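Local coordinates for protein flower-specific defensin (Nicotiana alata, PDB 4AAZ) that defends the plant as an antifungal peptide against Fusarium oxysporum and Botrytis cinerea and slows the growth of Helicoverpa insect pests, at residues N8-I13 and R21-S26. Numbering follows the deposited sequence. Where two conformers were deposited one is given.
Sequences NTFPGI and RKACIS. With EDO (1,2-ethanediol), chain C.
Ala23 puts its methyl group against the loop 8-13, where CB meets two neighbouring side chains: it lies 3.9 Å from CB of Phe10 and 3.8 Å from OG1 of Thr9. The backbones come close at the same point, with 5.5 Å between CA of Phe10 and CA of Ala23, a separation filled by the two CB atoms in contact. No hydrogen bond crosses the two segments, and the buried surface is small, 116 Å² over both sides. Toward Ala23 the phenyl group turns its edge, not a face, with the methyl near the ring plane; CG stands anti to the backbone N (chi1 177°), which carries the ring on to Pro19, Cys20 and Cys41. In the cysteine-stabilised alpha-beta fold of plant defensins, this loop leads from strand 2-6 into helix 17-26, and Cys24, beside Ala23, ties the helix to strand 41-46 through its disulfide with Cys43. On Thr9, OG1 sits between the backbone N and the carbonyl carbon (chi1 74°), facing the helix; it is hydrogen-bonded to OE2 of Glu27, the residue following segment 21-26, and OE1 of Glu27 accepts from the backbone N of Asn8. Elsewhere on the helix, NH1 of Arg21 donates a hydrogen bond of 2.9 Å to O2 of a 1,2-ethanediol, probably from the crystallisation liquor, at an N-H...O angle of 164°; the diol is also hydrogen-bonded to OD1 of Asp31.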
loop_
_atom_site.group_PDB
_atom_site.type_symbol
_atom_site.label_atom_id
_atom_site.label_comp_id
_atom_site.label_asym_id
_atom_site.label_seq_id
_atom_site.Cartn_x
_atom_site.Cartn_y
_atom_site.Cartn_z
ATOM N N ASN A 8 -6.930 0.882 2.347
ATOM C CA ASN A 8 -8.199 1.526 2.678
ATOM C C ASN A 8 -8.074 2.746 3.564
ATOM O O ASN A 8 -9.015 3.513 3.682
ATOM C CB ASN A 8 -9.121 0.504 3.311
ATOM C CG ASN A 8 -9.527 -0.582 2.326
ATOM O OD1 ASN A 8 -9.915 -0.278 1.209
ATOM N ND2 ASN A 8 -9.441 -1.851 2.731
ATOM N N THR A 9 -6.930 2.900 4.214
ATOM C CA THR A 9 -6.707 3.983 5.162
ATOM C C THR A 9 -5.671 5.020 4.761
ATOM O O THR A 9 -5.556 6.049 5.403
ATOM C CB THR A 9 -6.328 3.445 6.574
ATOM O OG1 THR A 9 -4.975 2.947 6.609
ATOM C CG2 THR A 9 -7.292 2.394 7.030
ATOM N N PHE A 10 -4.869 4.756 3.738
ATOM C CA PHE A 10 -3.858 5.742 3.335
ATOM C C PHE A 10 -4.516 6.942 2.669
ATOM O O PHE A 10 -5.278 6.768 1.719
ATOM C CB PHE A 10 -2.874 5.117 2.344
ATOM C CG PHE A 10 -1.846 6.064 1.811
ATOM C CD1 PHE A 10 -0.719 6.385 2.548
ATOM C CD2 PHE A 10 -1.992 6.619 0.559
ATOM C CE1 PHE A 10 0.221 7.254 2.052
ATOM C CE2 PHE A 10 -1.064 7.473 0.056
ATOM C CZ PHE A 10 0.059 7.798 0.792
ATOM N N PRO A 11 -4.190 8.162 3.104
ATOM C CA PRO A 11 -4.828 9.339 2.493
ATOM C C PRO A 11 -4.058 9.929 1.316
ATOM O O PRO A 11 -2.836 10.115 1.415
ATOM C CB PRO A 11 -4.839 10.385 3.631
ATOM C CG PRO A 11 -4.258 9.716 4.815
ATOM C CD PRO A 11 -3.506 8.492 4.349
ATOM N N GLY A 12 -4.738 10.221 0.218
ATOM C CA GLY A 12 -4.132 10.975 -0.853
ATOM C C GLY A 12 -3.315 10.158 -1.845
ATOM O O GLY A 12 -3.342 8.939 -1.840
ATOM N N ILE A 13 -2.572 10.845 -2.700
ATOM C CA ILE A 13 -1.752 10.140 -3.675
ATOM C C ILE A 13 -0.464 9.628 -3.046
ATOM O O ILE A 13 0.083 10.194 -2.092
ATOM C CB ILE A 13 -1.430 10.930 -4.941
ATOM C CG1 ILE A 13 -0.629 12.160 -4.618
ATOM C CG2 ILE A 13 -2.702 11.251 -5.720
ATOM C CD1 ILE A 13 -0.028 12.818 -5.889
ATOM N N ARG A 21 3.541 2.173 3.326
ATOM C CA ARG A 21 3.878 0.966 4.059
ATOM C C ARG A 21 3.284 0.980 5.464
ATOM O O ARG A 21 2.734 -0.024 5.927
ATOM C CB ARG A 21 5.403 0.792 4.115
ATOM C CG ARG A 21 5.841 -0.352 5.041
ATOM C CD ARG A 21 7.295 -0.762 4.950
ATOM N NE ARG A 21 8.165 0.394 5.031
ATOM C CZ ARG A 21 9.370 0.490 4.476
ATOM N NH1 ARG A 21 9.912 -0.542 3.828
ATOM N NH2 ARG A 21 10.030 1.637 4.546
ATOM N N LYS A 22 3.368 2.115 6.139
ATOM C CA LYS A 22 2.838 2.195 7.493
ATOM C C LYS A 22 1.337 1.924 7.489
ATOM O O LYS A 22 0.844 1.153 8.303
ATOM C CB LYS A 22 3.164 3.557 8.108
ATOM C CG LYS A 22 2.671 3.747 9.551
ATOM C CD LYS A 22 3.008 5.141 10.048
ATOM C CE LYS A 22 1.868 6.088 9.901
ATOM N NZ LYS A 22 0.839 5.804 10.951
ATOM N N ALA A 23 0.599 2.563 6.590
ATOM C CA ALA A 23 -0.838 2.328 6.500
ATOM C C ALA A 23 -1.146 0.877 6.238
ATOM O O ALA A 23 -2.006 0.281 6.865
ATOM C CB ALA A 23 -1.424 3.220 5.395
ATOM N N CYS A 24 -0.444 0.282 5.283
ATOM C CA CYS A 24 -0.682 -1.107 4.932
ATOM C C CYS A 24 -0.415 -2.056 6.083
ATOM O O CYS A 24 -1.175 -2.997 6.319
ATOM C CB CYS A 24 0.146 -1.458 3.708
ATOM S SG CYS A 24 -0.469 -0.640 2.188
ATOM N N ILE A 25 0.681 -1.817 6.799
ATOM C CA ILE A 25 0.990 -2.657 7.961
ATOM C C ILE A 25 -0.090 -2.468 9.035
ATOM O O ILE A 25 -0.485 -3.422 9.706
ATOM C CB ILE A 25 2.442 -2.405 8.453
ATOM C CG1 ILE A 25 3.389 -2.922 7.384
ATOM C CG2 ILE A 25 2.709 -3.097 9.770
ATOM C CD1 ILE A 25 4.868 -2.633 7.634
ATOM N N SER A 26 -0.590 -1.244 9.204
ATOM C CA SER A 26 -1.687 -0.951 10.132
ATOM C C SER A 26 -2.925 -1.756 9.794
ATOM O O SER A 26 -3.730 -2.064 10.671
ATOM C CB SER A 26 -2.075 0.533 10.113
ATOM O OG SER A 26 -1.091 1.369 10.685
HETATM C C1 EDO C . 10.975 -3.966 2.398
HETATM O O1 EDO C . 11.428 -4.715 3.559
HETATM C C2 EDO C . 9.456 -4.012 2.282
HETATM O O2 EDO C . 8.884 -3.227 3.321
#